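Long-range contacts in Non-sulfated chondroitin lyase E66 (Autographa californica nucleopolyhedrovirus, PDB 3VSN), which cleaves non-sulfated chondroitin as a polysaccharide lyase and, as a component of the viral envelope, is essential for oral infection of the insect host: residues I283-S288 and H320-S325; P464-N469 and T544-T549; T610-S615 and L652-E657. One frame throughout, in Å; residues are numbered along the deposited sequence.

Contact 1 (I283-S288 and H320-S325); sequences IENVGS and HSADYS
E284 and N285, at the C-terminal end of helix 276-284, pack against H320 of strand 318-322, an outermost strand of a four-stranded antiparallel sheet; the contact thus joins the end of the mainly helical N-terminal part, the alpha/alpha toroid region, to the sheets that follow. H320 is the hub. E284 lays its CB over one face of the imidazole, 4.0 Å from the centroid, a CH-pi contact displaced toward the ring's rim. From there the side chain runs on extended, crossing the histidine at about a right angle, and brings E284 OE1 to 3.7 Å from H320 CE1; its salt bridge, however, is with R281. The backbone adds to the grip, with E284 O 3.3 Å from H320 CD2. N285 comes in obliquely, its amide turned 62° from the ring plane and its OD1 3.3 Å from H320 CB. Its ND2 donates to a water that in turn donates to S321 O, and S241, outside the two segments, also engages this amide. Asparagine suits a buried junction because it can donate and accept at once without charge. Because R281 already pairs with the E284 carboxylate, any pull of this charge on the protonation of H320 is probably modest.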
loop_
_atom_site.group_PDB
_atom_site.type_symbol
_atom_site.label_atom_id
_atom_site.label_comp_id
_atom_site.label_asym_id
_atom_site.label_seq_id
_atom_site.Cartn_x
_atom_site.Cartn_y
_atom_site.Cartn_z
ATOM N N ILE A 283 0.476 4.635 6.935
ATOM C CA ILE A 283 0.010 5.113 5.635
ATOM C C ILE A 283 1.123 5.882 4.914
ATOM O O ILE A 283 1.336 5.683 3.714
ATOM C CB ILE A 283 -1.293 5.946 5.757
ATOM C CG1 ILE A 283 -2.422 5.120 6.417
ATOM C CG2 ILE A 283 -1.730 6.500 4.403
ATOM C CD1 ILE A 283 -2.799 3.826 5.717
ATOM N N GLU A 284 1.840 6.739 5.646
ATOM C CA GLU A 284 3.007 7.437 5.090
ATOM C C GLU A 284 4.022 6.448 4.527
ATOM O O GLU A 284 4.628 6.690 3.480
ATOM C CB GLU A 284 3.693 8.296 6.153
ATOM C CG GLU A 284 2.892 9.502 6.605
ATOM C CD GLU A 284 3.605 10.326 7.662
ATOM O OE1 GLU A 284 4.636 9.868 8.207
ATOM O OE2 GLU A 284 3.125 11.442 7.943
ATOM N N ASN A 285 4.193 5.330 5.228
ATOM C CA ASN A 285 5.194 4.329 4.860
ATOM C C ASN A 285 4.964 3.633 3.517
ATOM O O ASN A 285 5.903 3.064 2.958
ATOM C CB ASN A 285 5.364 3.289 5.974
ATOM C CG ASN A 285 6.262 3.773 7.097
ATOM O OD1 ASN A 285 6.934 4.796 6.972
ATOM N ND2 ASN A 285 6.278 3.036 8.207
ATOM N N VAL A 286 3.734 3.672 2.997
ATOM C CA VAL A 286 3.420 2.948 1.749
ATOM C C VAL A 286 2.632 3.740 0.694
ATOM O O VAL A 286 2.693 3.416 -0.491
ATOM C CB VAL A 286 2.701 1.592 2.007
ATOM C CG1 VAL A 286 3.506 0.702 2.949
ATOM C CG2 VAL A 286 1.280 1.800 2.530
ATOM N N GLY A 287 1.901 4.768 1.117
ATOM C CA GLY A 287 0.975 5.456 0.220
ATOM C C GLY A 287 1.518 6.699 -0.458
ATOM O O GLY A 287 2.681 7.060 -0.280
ATOM N N SER A 288 0.656 7.349 -1.238
ATOM C CA SER A 288 0.970 8.615 -1.901
ATOM C C SER A 288 -0.337 9.353 -2.185
ATOM O O SER A 288 -1.388 8.718 -2.281
ATOM C CB SER A 288 1.743 8.379 -3.203
ATOM O OG SER A 288 0.941 7.723 -4.168
ATOM N N HIS A 320 10.892 7.496 3.977
ATOM C CA HIS A 320 10.416 6.712 5.118
ATOM C C HIS A 320 11.030 5.347 5.104
ATOM O O HIS A 320 11.266 4.779 4.032
ATOM C CB HIS A 320 8.898 6.539 5.052
ATOM C CG HIS A 320 8.127 7.832 4.961
ATOM N ND1 HIS A 320 7.999 8.676 6.005
ATOM C CD2 HIS A 320 7.400 8.388 3.912
ATOM C CE1 HIS A 320 7.248 9.729 5.636
ATOM N NE2 HIS A 320 6.879 9.551 4.355
ATOM N N SER A 321 11.266 4.781 6.284
ATOM C CA SER A 321 11.744 3.403 6.362
ATOM C C SER A 321 11.093 2.596 7.476
ATOM O O SER A 321 10.842 3.105 8.566
ATOM C CB SER A 321 13.268 3.356 6.508
ATOM O OG SER A 321 13.681 3.869 7.763
ATOM N N ALA A 322 10.828 1.329 7.185
ATOM C CA ALA A 322 10.378 0.384 8.191
ATOM C C ALA A 322 11.474 -0.667 8.297
ATOM O O ALA A 322 11.573 -1.559 7.452
ATOM C CB ALA A 322 9.053 -0.234 7.776
ATOM N N ASP A 323 12.319 -0.528 9.320
ATOM C CA ASP A 323 13.586 -1.265 9.400
ATOM C C ASP A 323 13.444 -2.748 9.752
ATOM O O ASP A 323 14.341 -3.544 9.464
ATOM C CB ASP A 323 14.535 -0.596 10.398
ATOM C CG ASP A 323 14.942 0.814 9.985
ATOM O OD1 ASP A 323 14.745 1.205 8.808
ATOM O OD2 ASP A 323 15.469 1.533 10.856
ATOM N N TYR A 324 12.337 -3.109 10.393
ATOM C CA TYR A 324 12.065 -4.502 10.749
ATOM C C TYR A 324 11.214 -5.217 9.701
ATOM O O TYR A 324 11.477 -6.372 9.358
ATOM C CB TYR A 324 11.341 -4.573 12.092
ATOM C CG TYR A 324 12.231 -4.408 13.299
ATOM C CD1 TYR A 324 12.994 -5.475 13.776
ATOM C CD2 TYR A 324 12.287 -3.195 13.985
ATOM C CE1 TYR A 324 13.801 -5.334 14.895
ATOM C CE2 TYR A 324 13.090 -3.043 15.105
ATOM C CZ TYR A 324 13.843 -4.114 15.556
ATOM O OH TYR A 324 14.639 -3.968 16.669
ATOM N N SER A 325 10.184 -4.528 9.215
ATOM C CA SER A 325 9.238 -5.093 8.249
ATOM C C SER A 325 9.774 -5.008 6.823
ATOM O O SER A 325 9.282 -5.702 5.927
ATOM C CB SER A 325 7.892 -4.376 8.349
ATOM O OG SER A 325 7.348 -4.510 9.652
HETATM O O HOH W 1 8.769 3.252 10.328
#

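Contact 2 (P464-N469 and T544-T549); sequences PNSLNN and TMYTAT
Y546 turns one face of its ring to the backbone of P464 and N465 and reaches with its hydroxyl to L467. N465 N lies over the centre of the ring, 3.1 Å above its plane, and P464 C sits on the same face nearer the rim, so a stretch of main chain is laid on the aromatic surface. With CG anti to its own carbonyl carbon (chi1 -66°), the tyrosine is directed to the loop, and chi2 sets which face meets it. The N465 amide crosses the tyrosine at about a right angle, the two planes 67° apart, with N465 OD1 4.0 Å from Y546 CE2. At the ring's far end, near its plane, L467 N donates to Y546 OH at 2.8 Å with an N-H...O angle of 153°. Tyrosine suits the place because it offers both a broad face and a polar end. N465, N468 and N469 all have positive phi, which asparagine tolerates well in tight loops. This loop carries the chain from strand 452-461 to strand 472-480, between two antiparallel sheets, and helix 542-546 makes the return passage, closed by a Schellman motif with A548 as its C-prime residue. Next to the tyrosine, L467 and M545 cross at about a right angle. The methionine, bent at chi3, brings both its SD, at 3.7 Å, and its CE, at 3.8 Å, to L467 CD1. L467 also runs alongside Y546, pointing the contrary way, with L467 CG 3.9 Å from Y546 CE1.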
loop_
_atom_site.group_PDB
_atom_site.type_symbol
_atom_site.label_atom_id
_atom_site.label_comp_id
_atom_site.label_asym_id
_atom_site.label_seq_id
_atom_site.Cartn_x
_atom_site.Cartn_y
_atom_site.Cartn_z
ATOM N N PRO A 464 21.131 -24.726 -10.316
ATOM C CA PRO A 464 21.931 -25.093 -11.487
ATOM C C PRO A 464 21.172 -26.007 -12.451
ATOM O O PRO A 464 20.399 -26.861 -12.010
ATOM C CB PRO A 464 23.122 -25.835 -10.873
ATOM C CG PRO A 464 23.275 -25.214 -9.522
ATOM C CD PRO A 464 21.870 -24.945 -9.055
ATOM N N ASN A 465 21.378 -25.790 -13.753
ATOM C CA ASN A 465 20.844 -26.655 -14.822
ATOM C C ASN A 465 19.320 -26.680 -14.953
ATOM O O ASN A 465 18.752 -27.643 -15.476
ATOM C CB ASN A 465 21.410 -28.079 -14.700
ATOM C CG ASN A 465 22.923 -28.095 -14.687
ATOM O OD1 ASN A 465 23.566 -27.468 -15.532
ATOM N ND2 ASN A 465 23.502 -28.792 -13.714
ATOM N N SER A 466 18.672 -25.602 -14.518
ATOM C CA SER A 466 17.215 -25.556 -14.393
ATOM C C SER A 466 16.501 -24.726 -15.462
ATOM O O SER A 466 15.269 -24.735 -15.528
ATOM C CB SER A 466 16.842 -25.001 -13.018
ATOM O OG SER A 466 17.297 -23.662 -12.891
ATOM N N LEU A 467 17.257 -24.006 -16.286
ATOM C CA LEU A 467 16.642 -23.035 -17.198
ATOM C C LEU A 467 16.458 -23.503 -18.644
ATOM O O LEU A 467 16.023 -22.720 -19.490
ATOM C CB LEU A 467 17.395 -21.697 -17.162
ATOM C CG LEU A 467 17.409 -20.958 -15.821
ATOM C CD1 LEU A 467 18.251 -19.696 -15.928
ATOM C CD2 LEU A 467 15.999 -20.638 -15.341
ATOM N N ASN A 468 16.772 -24.770 -18.926
ATOM C CA ASN A 468 16.615 -25.320 -20.279
ATOM C C ASN A 468 17.294 -24.425 -21.330
ATOM O O ASN A 468 16.684 -24.040 -22.333
ATOM C CB ASN A 468 15.124 -25.535 -20.600
ATOM C CG ASN A 468 14.899 -26.322 -21.883
ATOM O OD1 ASN A 468 15.724 -27.142 -22.280
ATOM N ND2 ASN A 468 13.774 -26.067 -22.538
ATOM N N ASN A 469 18.553 -24.080 -21.057
ATOM C CA ASN A 469 19.389 -23.243 -21.932
ATOM C C ASN A 469 18.754 -21.912 -22.354
ATOM O O ASN A 469 18.987 -21.422 -23.458
ATOM C CB ASN A 469 19.873 -24.040 -23.155
ATOM C CG ASN A 469 20.564 -25.335 -22.769
ATOM O OD1 ASN A 469 20.140 -26.419 -23.177
ATOM N ND2 ASN A 469 21.619 -25.234 -21.965
ATOM N N THR A 544 25.977 -17.929 -15.870
ATOM C CA THR A 544 26.317 -17.115 -14.692
ATOM C C THR A 544 25.232 -17.204 -13.616
ATOM O O THR A 544 25.529 -17.110 -12.425
ATOM C CB THR A 544 26.609 -15.634 -15.035
ATOM O OG1 THR A 544 25.488 -15.061 -15.720
ATOM C CG2 THR A 544 27.871 -15.511 -15.905
ATOM N N MET A 545 23.983 -17.386 -14.036
ATOM C CA MET A 545 22.895 -17.629 -13.090
ATOM C C MET A 545 23.100 -18.950 -12.351
ATOM O O MET A 545 22.819 -19.047 -11.158
ATOM C CB MET A 545 21.533 -17.608 -13.787
ATOM C CG MET A 545 21.153 -16.236 -14.329
ATOM S SD MET A 545 19.698 -16.311 -15.383
ATOM C CE MET A 545 18.390 -16.295 -14.160
ATOM N N TYR A 546 23.615 -19.959 -13.051
ATOM C CA TYR A 546 23.876 -21.253 -12.409
ATOM C C TYR A 546 24.964 -21.169 -11.344
ATOM O O TYR A 546 24.934 -21.916 -10.369
ATOM C CB TYR A 546 24.221 -22.340 -13.434
ATOM C CG TYR A 546 23.088 -22.712 -14.362
ATOM C CD1 TYR A 546 21.764 -22.361 -14.073
ATOM C CD2 TYR A 546 23.336 -23.443 -15.522
ATOM C CE1 TYR A 546 20.729 -22.702 -14.927
ATOM C CE2 TYR A 546 22.306 -23.792 -16.378
ATOM C CZ TYR A 546 21.009 -23.422 -16.078
ATOM O OH TYR A 546 19.990 -23.773 -16.930
ATOM N N THR A 547 25.908 -20.253 -11.527
ATOM C CA THR A 547 26.999 -20.056 -10.563
ATOM C C THR A 547 26.707 -18.935 -9.550
ATOM O O THR A 547 27.569 -18.573 -8.739
ATOM C CB THR A 547 28.335 -19.791 -11.283
ATOM O OG1 THR A 547 28.193 -18.660 -12.152
ATOM C CG2 THR A 547 28.745 -21.012 -12.108
ATOM N N ALA A 548 25.482 -18.409 -9.594
ATOM C CA ALA A 548 25.055 -17.286 -8.752
ATOM C C ALA A 548 26.024 -16.107 -8.840
ATOM O O ALA A 548 26.442 -15.551 -7.822
ATOM C CB ALA A 548 24.835 -17.729 -7.301
ATOM N N THR A 549 26.390 -15.751 -10.072
ATOM C CA THR A 549 27.313 -14.645 -10.322
ATOM C C THR A 549 26.781 -13.631 -11.337
ATOM O O THR A 549 27.502 -12.716 -11.726
ATOM C CB THR A 549 28.703 -15.136 -10.800
ATOM O OG1 THR A 549 28.553 -15.972 -11.957
ATOM C CG2 THR A 549 29.438 -15.902 -9.696
#

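Contact 3 (T610-S615 and L652-E657); sequences TTIPFS and LQFIFE
I612 and F654 make the main apolar contact, their side chains lying alongside and pointing contrary ways. The CG2 methyl of I612 stands over one face of the F654 ring, 3.7 Å from the centroid and 22° off the normal, a CH-pi contact offset toward the rim on the CD2 side. With CG1 anti to the backbone N (chi1 -176°), CG2 is the branch left to cover the phenyl. The same methyl also meets the edge of F656, at 4.2 Å from CZ, so a beta-branched residue serves two aromatics at once. At the N-terminal ends of the two segments T610 CG2 and L652 CD2 add a looser contact of 4.3 Å. A second kind of contact sets ring against main chain: F654 CZ lies 3.4 Å from T610 C, while T611 N lies in the ring plane at its edge. Backbone pairing stays within each strand's own sheet, I612 with F643 and F654 with F603. F656 further packs edge-to-face with F643 and Y631. Strand 611-613 edges a three-stranded sheet and strand 654-658 belongs to a seven-stranded one; the axes of 611-613 and 654-657 approach to 9.5 Å at 52°, face-to-face packing of two antiparallel sheets, consistent with the beta-sandwich architecture of this protein.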
loop_
_atom_site.group_PDB
_atom_site.type_symbol
_atom_site.label_atom_id
_atom_site.label_comp_id
_atom_site.label_asym_id
_atom_site.label_seq_id
_atom_site.Cartn_x
_atom_site.Cartn_y
_atom_site.Cartn_z
ATOM N N THR A 610 22.636 -4.296 16.641
ATOM C CA THR A 610 22.336 -3.080 17.401
ATOM C C THR A 610 23.624 -2.379 17.839
ATOM O O THR A 610 23.584 -1.334 18.489
ATOM C CB THR A 610 21.439 -3.372 18.618
ATOM O OG1 THR A 610 22.076 -4.345 19.452
ATOM C CG2 THR A 610 20.079 -3.906 18.162
ATOM N N THR A 611 24.763 -2.968 17.473
ATOM C CA THR A 611 26.065 -2.328 17.643
ATOM C C THR A 611 26.782 -2.231 16.296
ATOM O O THR A 611 26.577 -3.076 15.421
ATOM C CB THR A 611 26.958 -3.074 18.658
ATOM O OG1 THR A 611 27.171 -4.419 18.214
ATOM C CG2 THR A 611 26.322 -3.085 20.051
ATOM N N ILE A 612 27.590 -1.185 16.131
ATOM C CA ILE A 612 28.404 -0.974 14.926
ATOM C C ILE A 612 29.855 -0.704 15.340
ATOM O O ILE A 612 30.106 0.182 16.159
ATOM C CB ILE A 612 27.854 0.182 14.044
ATOM C CG1 ILE A 612 28.655 0.315 12.739
ATOM C CG2 ILE A 612 27.826 1.509 14.804
ATOM C CD1 ILE A 612 28.036 1.270 11.732
ATOM N N PRO A 613 30.815 -1.479 14.795
ATOM C CA PRO A 613 32.220 -1.268 15.155
ATOM C C PRO A 613 32.794 0.023 14.573
ATOM O O PRO A 613 32.382 0.447 13.485
ATOM C CB PRO A 613 32.931 -2.482 14.536
ATOM C CG PRO A 613 31.854 -3.483 14.269
ATOM C CD PRO A 613 30.652 -2.656 13.925
ATOM N N PHE A 614 33.740 0.630 15.295
ATOM C CA PHE A 614 34.463 1.803 14.798
ATOM C C PHE A 614 35.061 1.515 13.423
ATOM O O PHE A 614 35.054 2.383 12.546
ATOM C CB PHE A 614 35.607 2.219 15.739
ATOM C CG PHE A 614 35.161 2.784 17.063
ATOM C CD1 PHE A 614 34.304 3.880 17.130
ATOM C CD2 PHE A 614 35.648 2.249 18.251
ATOM C CE1 PHE A 614 33.912 4.400 18.360
ATOM C CE2 PHE A 614 35.259 2.765 19.483
ATOM C CZ PHE A 614 34.389 3.841 19.536
ATOM N N SER A 615 35.571 0.295 13.244
ATOM C CA SER A 615 36.271 -0.084 12.010
ATOM C C SER A 615 35.355 -0.153 10.785
ATOM O O SER A 615 35.798 0.111 9.661
ATOM C CB SER A 615 37.031 -1.406 12.191
ATOM O OG SER A 615 36.150 -2.480 12.475
ATOM N N LEU A 652 16.430 0.718 13.388
ATOM C CA LEU A 652 17.718 0.016 13.483
ATOM C C LEU A 652 18.886 0.737 12.809
ATOM O O LEU A 652 19.949 0.146 12.586
ATOM C CB LEU A 652 17.588 -1.406 12.925
ATOM C CG LEU A 652 16.735 -2.388 13.735
ATOM C CD1 LEU A 652 16.417 -3.630 12.914
ATOM C CD2 LEU A 652 17.431 -2.764 15.037
ATOM N N GLN A 653 18.698 2.019 12.507
ATOM C CA GLN A 653 19.730 2.801 11.833
ATOM C C GLN A 653 20.587 3.590 12.813
ATOM O O GLN A 653 20.067 4.269 13.700
ATOM C CB GLN A 653 19.109 3.740 10.797
ATOM C CG GLN A 653 18.445 3.017 9.634
ATOM C CD GLN A 653 17.740 3.957 8.674
ATOM O OE1 GLN A 653 18.214 5.063 8.404
ATOM N NE2 GLN A 653 16.603 3.513 8.144
ATOM N N PHE A 654 21.902 3.488 12.647
ATOM C CA PHE A 654 22.852 4.292 13.402
ATOM C C PHE A 654 22.998 5.632 12.694
ATOM O O PHE A 654 23.362 5.676 11.519
ATOM C CB PHE A 654 24.221 3.599 13.467
ATOM C CG PHE A 654 24.181 2.225 14.073
ATOM C CD1 PHE A 654 23.865 1.114 13.294
ATOM C CD2 PHE A 654 24.468 2.041 15.420
ATOM C CE1 PHE A 654 23.820 -0.153 13.854
ATOM C CE2 PHE A 654 24.431 0.775 15.984
ATOM C CZ PHE A 654 24.108 -0.321 15.202
ATOM N N ILE A 655 22.716 6.717 13.409
ATOM C CA ILE A 655 22.786 8.054 12.829
ATOM C C ILE A 655 23.926 8.850 13.461
ATOM O O ILE A 655 24.050 8.914 14.690
ATOM C CB ILE A 655 21.439 8.804 12.958
ATOM C CG1 ILE A 655 20.315 7.995 12.286
ATOM C CG2 ILE A 655 21.532 10.198 12.340
ATOM C CD1 ILE A 655 18.912 8.425 12.674
ATOM N N PHE A 656 24.765 9.427 12.602
ATOM C CA PHE A 656 25.904 10.224 13.028
ATOM C C PHE A 656 25.861 11.592 12.375
ATOM O O PHE A 656 25.329 11.751 11.270
ATOM C CB PHE A 656 27.224 9.531 12.667
ATOM C CG PHE A 656 27.382 8.177 13.291
ATOM C CD1 PHE A 656 27.906 8.046 14.573
ATOM C CD2 PHE A 656 26.999 7.030 12.600
ATOM C CE1 PHE A 656 28.046 6.796 15.155
ATOM C CE2 PHE A 656 27.137 5.778 13.179
ATOM C CZ PHE A 656 27.656 5.662 14.461
ATOM N N GLU A 657 26.422 12.571 13.075
ATOM C CA GLU A 657 26.574 13.918 12.561
ATOM C C GLU A 657 28.034 14.106 12.164
ATOM O O GLU A 657 28.935 13.768 12.929
ATOM C CB GLU A 657 26.161 14.935 13.630
ATOM C CG GLU A 657 26.348 16.397 13.243
ATOM C CD GLU A 657 25.977 17.363 14.362
ATOM O OE1 GLU A 657 25.616 16.917 15.471
ATOM O OE2 GLU A 657 26.052 18.584 14.135
#

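Overall arrangement
Contacts 1 and 3 are buried, whereas contact 2 is only partly so. Distance from the chain's centre does not decide this: the centre of contact 1 lies about 9 Å from it and that of contact 2 about 34 Å, yet contact 3, about 30 Å out, is buried within its own local core. Contact 1 sets an aliphatic CB on a ring face beside an amide and a bridging water; contact 2 ties loop to helix end with a tyrosine; contact 3 is almost wholly apolar. D323, just after strand 318-322, joins contacts 1 and 3, its carboxylate probably accepting from L652 N and Q653 NE2. Contact 2 holds separate elements, its nearest atoms about 24 and 25 Å from contacts 1 and 3.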